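Local coordinates for protein 3-phytase (Klebsiella pneumoniae, PDB 2WNH) that probably removes phosphate groups from phytate (inositol hexakisphosphate), beginning at the 3-position, as a histidine acid phosphatase, at residues A63-G68 with L108-F113; G79-G84 with V282-L287; A103-L108 with L286-D291; G318-L323 with Y339-G344. The protein carries 3 engineered substitutions. One frame throughout, in Å; residues are numbered along the deposited sequence.

Interaction 1. Residues A63-G68 with L108-F113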
loop_
_atom_site.group_PDB
_atom_site.type_symbol
_atom_site.label_atom_id
_atom_site.label_comp_id
_atom_site.label_asym_id
_atom_site.label_seq_id
_atom_site.Cartn_x
_atom_site.Cartn_y
_atom_site.Cartn_z
ATOM N N ALA B 63 -17.982 -0.299 11.969
ATOM C CA ALA B 63 -18.856 0.557 11.170
ATOM C C ALA B 63 -18.449 2.028 11.236
ATOM O O ALA B 63 -18.516 2.732 10.233
ATOM C CB ALA B 63 -20.306 0.390 11.607
ATOM N N VAL B 64 -18.021 2.467 12.421
ATOM C CA VAL B 64 -17.558 3.853 12.602
ATOM C C VAL B 64 -16.236 4.079 11.846
ATOM O O VAL B 64 -16.080 5.097 11.155
ATOM C CB VAL B 64 -17.491 4.265 14.091
ATOM C CG1 VAL B 64 -16.865 5.661 14.228
ATOM C CG2 VAL B 64 -18.913 4.323 14.674
ATOM N N VAL B 65 -15.305 3.118 11.927
ATOM C CA VAL B 65 -14.087 3.207 11.109
ATOM C C VAL B 65 -14.418 3.395 9.625
ATOM O O VAL B 65 -13.772 4.224 8.939
ATOM C CB VAL B 65 -13.162 1.956 11.288
ATOM C CG1 VAL B 65 -12.011 1.907 10.207
ATOM C CG2 VAL B 65 -12.543 1.920 12.717
ATOM N N ASN B 66 -15.406 2.647 9.123
ATOM C CA ASN B 66 -15.765 2.736 7.681
ATOM C C ASN B 66 -16.197 4.154 7.302
ATOM O O ASN B 66 -15.758 4.725 6.301
ATOM C CB ASN B 66 -16.891 1.765 7.310
ATOM C CG ASN B 66 -16.461 0.289 7.322
ATOM O OD1 ASN B 66 -17.309 -0.597 7.423
ATOM N ND2 ASN B 66 -15.184 0.029 7.218
ATOM N N LYS B 67 -17.044 4.742 8.130
ATOM C CA LYS B 67 -17.471 6.121 7.904
ATOM C C LYS B 67 -16.285 7.107 8.018
ATOM O O LYS B 67 -16.119 7.974 7.145
ATOM C CB LYS B 67 -18.611 6.445 8.888
ATOM C CG LYS B 67 -19.254 7.842 8.721
ATOM C CD LYS B 67 -18.530 8.839 9.572
ATOM C CE LYS B 67 -19.270 10.175 9.630
ATOM N NZ LYS B 67 -18.533 10.994 10.670
ATOM N N GLY B 68 -15.463 6.964 9.065
ATOM C CA GLY B 68 -14.296 7.831 9.271
ATOM C C GLY B 68 -13.307 7.746 8.095
ATOM O O GLY B 68 -12.726 8.754 7.681
ATOM N N LEU B 108 -13.326 6.940 14.717
ATOM C CA LEU B 108 -13.418 7.902 13.620
ATOM C C LEU B 108 -12.048 8.337 13.137
ATOM O O LEU B 108 -11.844 8.383 11.925
ATOM C CB LEU B 108 -14.194 9.161 14.039
ATOM C CG LEU B 108 -15.711 8.921 14.062
ATOM C CD1 LEU B 108 -16.491 10.044 14.785
ATOM C CD2 LEU B 108 -16.284 8.768 12.637
ATOM N N VAL B 109 -11.118 8.608 14.063
ATOM C CA VAL B 109 -9.771 9.064 13.642
ATOM C C VAL B 109 -8.877 7.896 13.198
ATOM O O VAL B 109 -7.996 8.067 12.345
ATOM C CB VAL B 109 -9.086 9.990 14.679
ATOM C CG1 VAL B 109 -9.796 11.337 14.712
ATOM C CG2 VAL B 109 -9.063 9.337 16.075
ATOM N N ASP B 110 -9.124 6.714 13.769
ATOM C CA ASP B 110 -8.517 5.439 13.314
ATOM C C ASP B 110 -8.793 5.224 11.811
ATOM O O ASP B 110 -7.888 4.893 11.046
ATOM C CB ASP B 110 -9.138 4.288 14.149
ATOM C CG ASP B 110 -8.260 3.026 14.226
ATOM O OD1 ASP B 110 -7.154 2.943 13.646
ATOM O OD2 ASP B 110 -8.710 2.084 14.916
ATOM N N GLY B 111 -10.032 5.467 11.385
ATOM C CA GLY B 111 -10.418 5.367 9.978
ATOM C C GLY B 111 -9.908 6.534 9.141
ATOM O O GLY B 111 -9.358 6.354 8.035
ATOM N N ALA B 112 -10.109 7.743 9.653
ATOM C CA ALA B 112 -9.799 8.960 8.871
ATOM C C ALA B 112 -8.314 9.138 8.621
ATOM O O ALA B 112 -7.948 9.686 7.588
ATOM C CB ALA B 112 -10.387 10.222 9.535
ATOM N N PHE B 113 -7.471 8.685 9.560
ATOM C CA PHE B 113 -6.013 8.860 9.473
ATOM C C PHE B 113 -5.327 7.526 9.723
ATOM O O PHE B 113 -4.826 7.275 10.822
ATOM C CB PHE B 113 -5.578 9.905 10.514
ATOM C CG PHE B 113 -6.333 11.214 10.397
ATOM C CD1 PHE B 113 -6.037 12.112 9.363
ATOM C CD2 PHE B 113 -7.344 11.535 11.301
ATOM C CE1 PHE B 113 -6.738 13.331 9.243
ATOM C CE2 PHE B 113 -8.063 12.726 11.198
ATOM C CZ PHE B 113 -7.765 13.640 10.187
#

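Interaction 2. Residues G79-G84 with V282-L287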
loop_
_atom_site.group_PDB
_atom_site.type_symbol
_atom_site.label_atom_id
_atom_site.label_comp_id
_atom_site.label_asym_id
_atom_site.label_seq_id
_atom_site.Cartn_x
_atom_site.Cartn_y
_atom_site.Cartn_z
ATOM N N GLY B 79 -9.132 19.194 -0.222
ATOM C CA GLY B 79 -8.010 20.045 0.136
ATOM C C GLY B 79 -8.038 20.673 1.515
ATOM O O GLY B 79 -7.209 21.513 1.816
ATOM N N LEU B 80 -8.998 20.286 2.357
ATOM C CA LEU B 80 -9.045 20.767 3.728
ATOM C C LEU B 80 -7.890 20.185 4.570
ATOM O O LEU B 80 -7.241 20.891 5.364
ATOM C CB LEU B 80 -10.380 20.370 4.370
ATOM C CG LEU B 80 -10.548 20.828 5.824
ATOM C CD1 LEU B 80 -10.801 22.355 5.935
ATOM C CD2 LEU B 80 -11.675 20.054 6.468
ATOM N N LEU B 81 -7.663 18.889 4.385
ATOM C CA LEU B 81 -6.626 18.162 5.118
ATOM C C LEU B 81 -5.447 17.859 4.231
ATOM O O LEU B 81 -5.592 17.705 3.009
ATOM C CB LEU B 81 -7.160 16.815 5.631
ATOM C CG LEU B 81 -8.359 16.960 6.584
ATOM C CD1 LEU B 81 -8.996 15.586 6.881
ATOM C CD2 LEU B 81 -7.995 17.734 7.842
ATOM N N GLN B 82 -4.294 17.715 4.885
ATOM C CA GLN B 82 -3.047 17.312 4.231
ATOM C C GLN B 82 -3.036 15.833 3.877
ATOM O O GLN B 82 -3.716 15.013 4.496
ATOM C CB GLN B 82 -1.826 17.652 5.114
ATOM C CG GLN B 82 -1.750 16.934 6.474
ATOM C CD GLN B 82 -2.363 17.726 7.607
ATOM O OE1 GLN B 82 -3.575 17.940 7.649
ATOM N NE2 GLN B 82 -1.522 18.183 8.535
ATOM N N ALA B 83 -2.237 15.485 2.874
ATOM C CA ALA B 83 -1.905 14.097 2.638
ATOM C C ALA B 83 -1.161 13.560 3.872
ATOM O O ALA B 83 -0.462 14.316 4.573
ATOM C CB ALA B 83 -1.010 14.004 1.381
ATOM N N GLY B 84 -1.316 12.271 4.150
ATOM C CA GLY B 84 -0.572 11.640 5.247
ATOM C C GLY B 84 -1.177 11.895 6.611
ATOM O O GLY B 84 -2.383 12.068 6.738
ATOM N N VAL B 282 -8.391 24.838 14.319
ATOM C CA VAL B 282 -8.255 23.534 13.659
ATOM C C VAL B 282 -9.113 23.472 12.383
ATOM O O VAL B 282 -10.062 24.233 12.237
ATOM C CB VAL B 282 -8.638 22.352 14.612
ATOM C CG1 VAL B 282 -7.620 22.226 15.759
ATOM C CG2 VAL B 282 -10.068 22.504 15.123
ATOM N N ARG B 283 -8.781 22.568 11.464
ATOM C CA ARG B 283 -9.591 22.390 10.246
ATOM C C ARG B 283 -10.904 21.652 10.504
ATOM O O ARG B 283 -11.882 21.862 9.797
ATOM C CB ARG B 283 -8.797 21.627 9.177
ATOM C CG ARG B 283 -7.526 22.369 8.693
ATOM C CD ARG B 283 -7.890 23.674 7.967
ATOM N NE ARG B 283 -6.732 24.536 7.648
ATOM C CZ ARG B 283 -6.064 24.551 6.487
ATOM N NH1 ARG B 283 -6.368 23.723 5.483
ATOM N NH2 ARG B 283 -5.064 25.417 6.334
ATOM N N TRP B 284 -10.886 20.765 11.501
ATOM C CA TRP B 284 -12.010 19.869 11.814
ATOM C C TRP B 284 -12.154 19.743 13.331
ATOM O O TRP B 284 -11.234 19.271 14.007
ATOM C CB TRP B 284 -11.729 18.523 11.116
ATOM C CG TRP B 284 -12.717 17.428 11.219
ATOM C CD1 TRP B 284 -13.993 17.458 11.743
ATOM C CD2 TRP B 284 -12.495 16.092 10.756
ATOM N NE1 TRP B 284 -14.566 16.186 11.641
ATOM C CE2 TRP B 284 -13.659 15.342 11.041
ATOM C CE3 TRP B 284 -11.412 15.460 10.117
ATOM C CZ2 TRP B 284 -13.780 13.974 10.704
ATOM C CZ3 TRP B 284 -11.528 14.095 9.778
ATOM C CH2 TRP B 284 -12.704 13.369 10.093
ATOM N N LEU B 285 -13.305 20.199 13.861
ATOM C CA LEU B 285 -13.641 20.032 15.276
ATOM C C LEU B 285 -14.627 18.893 15.290
ATOM O O LEU B 285 -15.656 18.951 14.620
ATOM C CB LEU B 285 -14.310 21.292 15.837
ATOM C CG LEU B 285 -14.757 21.254 17.310
ATOM C CD1 LEU B 285 -13.552 21.053 18.235
ATOM C CD2 LEU B 285 -15.523 22.578 17.656
ATOM N N LEU B 286 -14.274 17.851 16.023
ATOM C CA LEU B 286 -15.086 16.641 16.065
ATOM C C LEU B 286 -15.495 16.387 17.522
ATOM O O LEU B 286 -14.642 16.187 18.408
ATOM C CB LEU B 286 -14.297 15.456 15.475
ATOM C CG LEU B 286 -14.927 14.073 15.651
ATOM C CD1 LEU B 286 -16.304 14.042 14.977
ATOM C CD2 LEU B 286 -14.044 12.951 15.062
ATOM N N LEU B 287 -16.809 16.423 17.741
ATOM C CA LEU B 287 -17.436 16.210 19.041
ATOM C C LEU B 287 -18.210 14.899 18.984
ATOM O O LEU B 287 -18.962 14.652 18.046
ATOM C CB LEU B 287 -18.414 17.345 19.345
ATOM C CG LEU B 287 -17.885 18.777 19.198
ATOM C CD1 LEU B 287 -19.017 19.764 19.521
ATOM C CD2 LEU B 287 -16.687 19.013 20.105
#

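Interaction 3. Residues A103-L108 with L286-D291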
loop_
_atom_site.group_PDB
_atom_site.type_symbol
_atom_site.label_atom_id
_atom_site.label_comp_id
_atom_site.label_asym_id
_atom_site.label_seq_id
_atom_site.Cartn_x
_atom_site.Cartn_y
_atom_site.Cartn_z
ATOM N N ALA B 103 -14.610 5.505 22.646
ATOM C CA ALA B 103 -14.185 4.489 21.679
ATOM C C ALA B 103 -14.660 4.875 20.264
ATOM O O ALA B 103 -13.952 4.640 19.286
ATOM C CB ALA B 103 -14.709 3.120 22.077
ATOM N N THR B 104 -15.834 5.481 20.159
ATOM C CA THR B 104 -16.342 5.957 18.868
ATOM C C THR B 104 -15.432 7.055 18.279
ATOM O O THR B 104 -15.090 7.048 17.070
ATOM C CB THR B 104 -17.786 6.490 19.001
ATOM O OG1 THR B 104 -18.647 5.393 19.334
ATOM C CG2 THR B 104 -18.254 7.134 17.702
ATOM N N ALA B 105 -15.028 7.984 19.139
ATOM C CA ALA B 105 -14.085 9.032 18.736
ATOM C C ALA B 105 -12.770 8.411 18.237
ATOM O O ALA B 105 -12.249 8.838 17.212
ATOM C CB ALA B 105 -13.835 9.977 19.898
ATOM N N GLN B 106 -12.225 7.442 18.975
ATOM C CA GLN B 106 -11.041 6.705 18.495
ATOM C C GLN B 106 -11.278 6.064 17.121
ATOM O O GLN B 106 -10.438 6.206 16.222
ATOM C CB GLN B 106 -10.616 5.639 19.514
ATOM C CG GLN B 106 -10.092 6.236 20.833
ATOM C CD GLN B 106 -9.748 5.157 21.819
ATOM O OE1 GLN B 106 -8.740 5.241 22.554
ATOM N NE2 GLN B 106 -10.559 4.127 21.838
ATOM N N ALA B 107 -12.424 5.401 16.949
ATOM C CA ALA B 107 -12.758 4.756 15.667
ATOM C C ALA B 107 -12.781 5.737 14.504
ATOM O O ALA B 107 -12.295 5.408 13.409
ATOM C CB ALA B 107 -14.089 3.987 15.764
ATOM N N LEU B 108 -13.326 6.940 14.717
ATOM C CA LEU B 108 -13.418 7.902 13.620
ATOM C C LEU B 108 -12.048 8.337 13.137
ATOM O O LEU B 108 -11.844 8.383 11.925
ATOM C CB LEU B 108 -14.194 9.161 14.039
ATOM C CG LEU B 108 -15.711 8.921 14.062
ATOM C CD1 LEU B 108 -16.491 10.044 14.785
ATOM C CD2 LEU B 108 -16.284 8.768 12.637
ATOM N N LEU B 286 -14.274 17.851 16.023
ATOM C CA LEU B 286 -15.086 16.641 16.065
ATOM C C LEU B 286 -15.495 16.387 17.522
ATOM O O LEU B 286 -14.642 16.187 18.408
ATOM C CB LEU B 286 -14.297 15.456 15.475
ATOM C CG LEU B 286 -14.927 14.073 15.651
ATOM C CD1 LEU B 286 -16.304 14.042 14.977
ATOM C CD2 LEU B 286 -14.044 12.951 15.062
ATOM N N LEU B 287 -16.809 16.423 17.741
ATOM C CA LEU B 287 -17.436 16.210 19.041
ATOM C C LEU B 287 -18.210 14.899 18.984
ATOM O O LEU B 287 -18.962 14.652 18.046
ATOM C CB LEU B 287 -18.414 17.345 19.345
ATOM C CG LEU B 287 -17.885 18.777 19.198
ATOM C CD1 LEU B 287 -19.017 19.764 19.521
ATOM C CD2 LEU B 287 -16.687 19.013 20.105
ATOM N N VAL B 288 -18.048 14.074 20.011
ATOM C CA VAL B 288 -18.679 12.769 19.989
ATOM C C VAL B 288 -19.481 12.604 21.285
ATOM O O VAL B 288 -18.915 12.623 22.388
ATOM C CB VAL B 288 -17.632 11.641 19.777
ATOM C CG1 VAL B 288 -18.326 10.283 19.646
ATOM C CG2 VAL B 288 -16.792 11.918 18.480
ATOM N N ALA B 289 -20.786 12.428 21.117
ATOM C CA ALA B 289 -21.705 12.365 22.256
ATOM C C ALA B 289 -22.887 11.435 21.966
ATOM O O ALA B 289 -22.720 10.357 21.387
ATOM C CB ALA B 289 -22.165 13.779 22.660
ATOM N N HIS B 290 -24.081 11.859 22.350
ATOM C CA HIS B 290 -25.227 10.948 22.444
ATOM C C HIS B 290 -26.365 11.446 21.569
ATOM O O HIS B 290 -26.396 12.614 21.164
ATOM C CB HIS B 290 -25.629 10.770 23.930
ATOM C CG HIS B 290 -24.456 10.505 24.828
ATOM N ND1 HIS B 290 -24.050 9.231 25.180
ATOM C CD2 HIS B 290 -23.556 11.352 25.389
ATOM C CE1 HIS B 290 -22.970 9.309 25.940
ATOM N NE2 HIS B 290 -22.651 10.585 26.084
ATOM N N ASP B 291 -27.296 10.550 21.250
ATOM C CA ASP B 291 -28.437 10.922 20.434
ATOM C C ASP B 291 -29.242 12.024 21.115
ATOM O O ASP B 291 -29.772 12.892 20.445
ATOM C CB ASP B 291 -29.318 9.709 20.081
ATOM C CG ASP B 291 -29.658 8.814 21.286
ATOM O OD1 ASP B 291 -29.401 9.158 22.466
ATOM O OD2 ASP B 291 -30.217 7.735 21.028
#

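Interaction 4. Residues G318-L323 with Y339-G344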
loop_
_atom_site.group_PDB
_atom_site.type_symbol
_atom_site.label_atom_id
_atom_site.label_comp_id
_atom_site.label_asym_id
_atom_site.label_seq_id
_atom_site.Cartn_x
_atom_site.Cartn_y
_atom_site.Cartn_z
ATOM N N GLY B 318 -23.481 6.127 15.075
ATOM C CA GLY B 318 -22.416 6.696 14.263
ATOM C C GLY B 318 -22.875 7.742 13.250
ATOM O O GLY B 318 -22.100 8.137 12.385
ATOM N N SER B 319 -24.122 8.209 13.350
ATOM C CA SER B 319 -24.603 9.284 12.487
ATOM C C SER B 319 -24.066 10.622 13.020
ATOM O O SER B 319 -23.594 10.686 14.158
ATOM C CB SER B 319 -26.133 9.303 12.475
ATOM O OG SER B 319 -26.638 9.684 13.754
ATOM N N SER B 320 -24.100 11.675 12.207
ATOM C CA SER B 320 -23.609 12.970 12.691
ATOM C C SER B 320 -24.296 14.163 12.047
ATOM O O SER B 320 -24.819 14.061 10.945
ATOM C CB SER B 320 -22.094 13.089 12.542
ATOM O OG SER B 320 -21.724 13.201 11.188
ATOM N N LEU B 321 -24.278 15.269 12.797
ATOM C CA LEU B 321 -24.718 16.582 12.362
ATOM C C LEU B 321 -23.443 17.360 12.028
ATOM O O LEU B 321 -22.499 17.408 12.828
ATOM C CB LEU B 321 -25.467 17.249 13.528
ATOM C CG LEU B 321 -26.160 18.573 13.275
ATOM C CD1 LEU B 321 -27.168 18.466 12.126
ATOM C CD2 LEU B 321 -26.878 18.944 14.583
ATOM N N VAL B 322 -23.412 17.966 10.847
ATOM C CA VAL B 322 -22.215 18.666 10.397
ATOM C C VAL B 322 -22.512 20.110 10.025
ATOM O O VAL B 322 -23.471 20.375 9.289
ATOM C CB VAL B 322 -21.537 17.957 9.190
ATOM C CG1 VAL B 322 -20.283 18.751 8.748
ATOM C CG2 VAL B 322 -21.180 16.501 9.522
ATOM N N LEU B 323 -21.631 21.018 10.466
ATOM C CA LEU B 323 -21.592 22.391 9.938
ATOM C C LEU B 323 -20.266 22.576 9.190
ATOM O O LEU B 323 -19.204 22.270 9.736
ATOM C CB LEU B 323 -21.621 23.400 11.081
ATOM C CG LEU B 323 -22.692 23.227 12.156
ATOM C CD1 LEU B 323 -22.473 24.271 13.276
ATOM C CD2 LEU B 323 -24.078 23.325 11.561
ATOM N N TYR B 339 -25.815 19.792 7.549
ATOM C CA TYR B 339 -26.484 18.554 7.144
ATOM C C TYR B 339 -26.431 17.478 8.205
ATOM O O TYR B 339 -25.648 17.570 9.157
ATOM C CB TYR B 339 -25.935 18.023 5.804
ATOM C CG TYR B 339 -24.459 17.729 5.770
ATOM C CD1 TYR B 339 -23.549 18.725 5.451
ATOM C CD2 TYR B 339 -23.981 16.441 6.031
ATOM C CE1 TYR B 339 -22.194 18.457 5.401
ATOM C CE2 TYR B 339 -22.605 16.152 5.971
ATOM C CZ TYR B 339 -21.729 17.179 5.669
ATOM O OH TYR B 339 -20.363 16.969 5.568
ATOM N N PHE B 340 -27.290 16.475 8.044
ATOM C CA PHE B 340 -27.286 15.319 8.896
ATOM C C PHE B 340 -27.006 14.116 8.008
ATOM O O PHE B 340 -27.532 14.029 6.895
ATOM C CB PHE B 340 -28.636 15.130 9.598
ATOM C CG PHE B 340 -28.674 13.919 10.495
ATOM C CD1 PHE B 340 -27.932 13.880 11.678
ATOM C CD2 PHE B 340 -29.420 12.796 10.140
ATOM C CE1 PHE B 340 -27.927 12.753 12.502
ATOM C CE2 PHE B 340 -29.426 11.660 10.979
ATOM C CZ PHE B 340 -28.681 11.644 12.150
ATOM N N GLN B 341 -26.144 13.225 8.482
ATOM C CA GLN B 341 -25.773 12.045 7.703
ATOM C C GLN B 341 -25.802 10.779 8.542
ATOM O O GLN B 341 -25.476 10.821 9.732
ATOM C CB GLN B 341 -24.377 12.241 7.070
ATOM C CG GLN B 341 -23.238 12.241 8.086
ATOM C CD GLN B 341 -21.893 12.554 7.449
ATOM O OE1 GLN B 341 -21.619 12.135 6.328
ATOM N NE2 GLN B 341 -21.061 13.309 8.156
ATOM N N ALA B 342 -26.148 9.662 7.888
ATOM C CA ALA B 342 -26.162 8.313 8.501
ATOM C C ALA B 342 -26.007 7.221 7.456
ATOM O O ALA B 342 -26.190 7.456 6.275
ATOM C CB ALA B 342 -27.491 8.083 9.240
ATOM N N GLN B 343 -25.715 6.015 7.907
ATOM C CA GLN B 343 -25.850 4.864 7.025
ATOM C C GLN B 343 -27.208 4.222 7.225
ATOM O O GLN B 343 -27.751 4.242 8.334
ATOM C CB GLN B 343 -24.767 3.839 7.320
ATOM C CG GLN B 343 -23.388 4.288 6.859
ATOM C CD GLN B 343 -22.444 3.103 6.698
ATOM O OE1 GLN B 343 -22.232 2.581 5.575
ATOM N NE2 GLN B 343 -21.880 2.665 7.801
ATOM N N GLY B 344 -27.709 3.605 6.168
ATOM C CA GLY B 344 -28.950 2.791 6.232
ATOM C C GLY B 344 -28.820 1.519 7.072
ATOM O O GLY B 344 -27.716 1.079 7.411
#

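Interaction 1. Residues A63-G68 with L108-F113
V64 holds CG1 anti to its backbone N (chi1 174°), while L108 turns CG anti to its carbonyl carbon (chi1 -77°), and the two branches meet between helices 58-77 and 99-112. V64 CG1 presses on L108 CG at 3.5 Å, tighter than ordinary van der Waals contact, with CD2 of the leucine equally near. K67, bent at its second torsion, crosses L108 at an angle, NZ lying 3.7 Å from L108 CD2; its charge is taken up by salt bridges to E21 and E71. This is close glycine-mediated helix-helix packing in the alpha/beta domain of the histidine phosphatase fold: the axes of segments 63-68 and 108-112 cross at -47° and approach to 6.8 Å, a spacing made possible by G68 and G111. G68 CA comes within 4.4 Å of L108 CA. At this bare seam the backbones touch directly: A112 CA approaches G68 O at 3.2 Å in a CA-H...O contact, and V65 O rests against G111 CA. D110, at the margin, turns its carboxylate to Y61 and to H59 and N221 of the second subunit. No conventional hydrogen bond crosses between the segments, so close backbone fit and a few apolar branches unite them, while the charged groups find partners around the contact.

Interaction 2. Residues G79-G84 with V282-L287
R283, just ahead of strand 284-289, reaches back to the loop that follows helix 58-77, which here packs on the start of a strand in the central mixed sheet of the phosphatase domain. A bend at chi2 (-65°) brings R283 CD to 3.8 Å from L80 CD1, a methyl that R283 CB also touches, and sends the rest of the chain on to the L80 carbonyl; the two side chains run past each other in opposite directions. R283 NH1 donates to L80 O at 3.0 Å. The bond is far from straight, 133° at the hydrogen, and the oxygen sits 26° out of the guanidinium plane. R283 NH2 turns to P10 O of the third subunit, so one arginine joins this loop to an intersubunit contact. Next in the chain, W284 begins the strand, and its indole meets L81 CD1 obliquely, with W284 CE3 at 4.0 Å. The same leucine sends CD2 to R283 CB at 4.2 Å, bridging both residues. W284 NE1 hydrogen-bonds E21 OE1 of the neighbouring strand 14-24. Beyond it the strand leads away from the loop. On the loop side, G79 closes helix 58-77 with a Schellman motif, placing L80 and L81 right after the turn. Chemically, the contact combines leucine methyls packed on the aliphatic part of R283 and on W284 with one bent, charge-assisted bond to a main-chain oxygen.

Interaction 3. Residues A103-L108 with L286-D291
T104 OG1 has two hydrogen-bond partners, R100 O, one turn back in its own helix, and G26 N in the RHGxRxP signature of the histidine acid phosphatases. With the hydroxyl so engaged, the methyl CG2, anti to the backbone N, is left to meet V288 of strand 284-289. This is helix-on-sheet packing in the alpha/beta domain of the family: the axes of 103-108 and 286-289 run roughly antiparallel, at 143°, and come within 8.5 Å. V288 offers a different branch to each of two successive helix residues. Its CG1 touches T104 CG2 at 3.7 Å, and its CG2 meets A105 CB at 3.8 Å, the small alanine allowing the valine CA to come within 6.1 Å of A105 CA. One helical turn on, L108 sets CD1 against the methyls of L286. Two residues before V288 on the same side of the strand, L286 has CG anti to its backbone N (chi1 171°), which directs its methyls at the helix. Strand 91-95 flanks A105 and L286 through V93, closing in the apolar layer. Past the strand, H290 stands at the N-cap position of helix 291-301 and is followed by D291, the pair matching the family's HD motif; H290 NE2 is bonded to S96 OG. The leucine pair meets through its methyls, L108 CD1 lying 3.8 Å from L286 CD2 and 4.2 Å from V288 CG2.

Interaction 4. Residues G318-L323 with Y339-G344
V322 and Y339 stand side by side on one face of the hairpin formed by strands 320-328 and 334-342, pointing the same way. The tyrosine ring lies flat against the valine: V322 CB is over one face, 3.8 Å from the ring centroid and 20° off its normal, a CH-pi contact. With chi1 at 59°, Y339 CG sits between the backbone N and the carbonyl carbon, which folds the ring across to the partner strand; its hydroxyl ends at E324. Next along the same face, Q341 extends beyond CG until its amide reaches over the neighbouring strand. Q341 NE2 gives a hydrogen bond to S320 OG at 3.1 Å, the oxygen tilted somewhat from the amide plane, and the nitrogen also lies 3.5 Å from V322 CG2. S320 OG is bonded in addition to E21 OE2 of strand 14-24. The other face carries L321 and F340: the leucine leans its CD1 over Y339 O, while the phenylalanine ring runs obliquely past S320 O and stacks with W305. F340 CZ is 3.3 Å from S319 OG, which is hydrogen-bonded to P316 O. Four main-chain bonds, two each at the S320-Q341 and V322-Y339 pairs, join the strands; V322 N to Y339 O, at 2.8 Å, is nearly straight. The face of S320, V322, Y339 and Q341 thus mixes aromatic packing with buried hydrogen bonds, and the serine hydroxyl, accepting from glutamine, probably donates to E21.

All four contacts are buried, but interaction 4 lies nearest the centre of the chain and interaction 2 farthest from it. Interactions 1 and 3 share helix 99-112 and L108, whose branches serve a neighbouring helix in one and the sheet in the other; interactions 2 and 3 use overlapping parts of strand 284-289. W284 and L81 pack on F113, tying interaction 2 to interaction 1, and K67 approaches S320 and Q341 of interaction 4. Chemistry follows position: helix against helix is glycine-close, helix against sheet is apolar, loop against strand adds one arginine bond, and strand against strand is backbone-bonded. Other subunits reach interactions 1, 2 and 3 but not interaction 4.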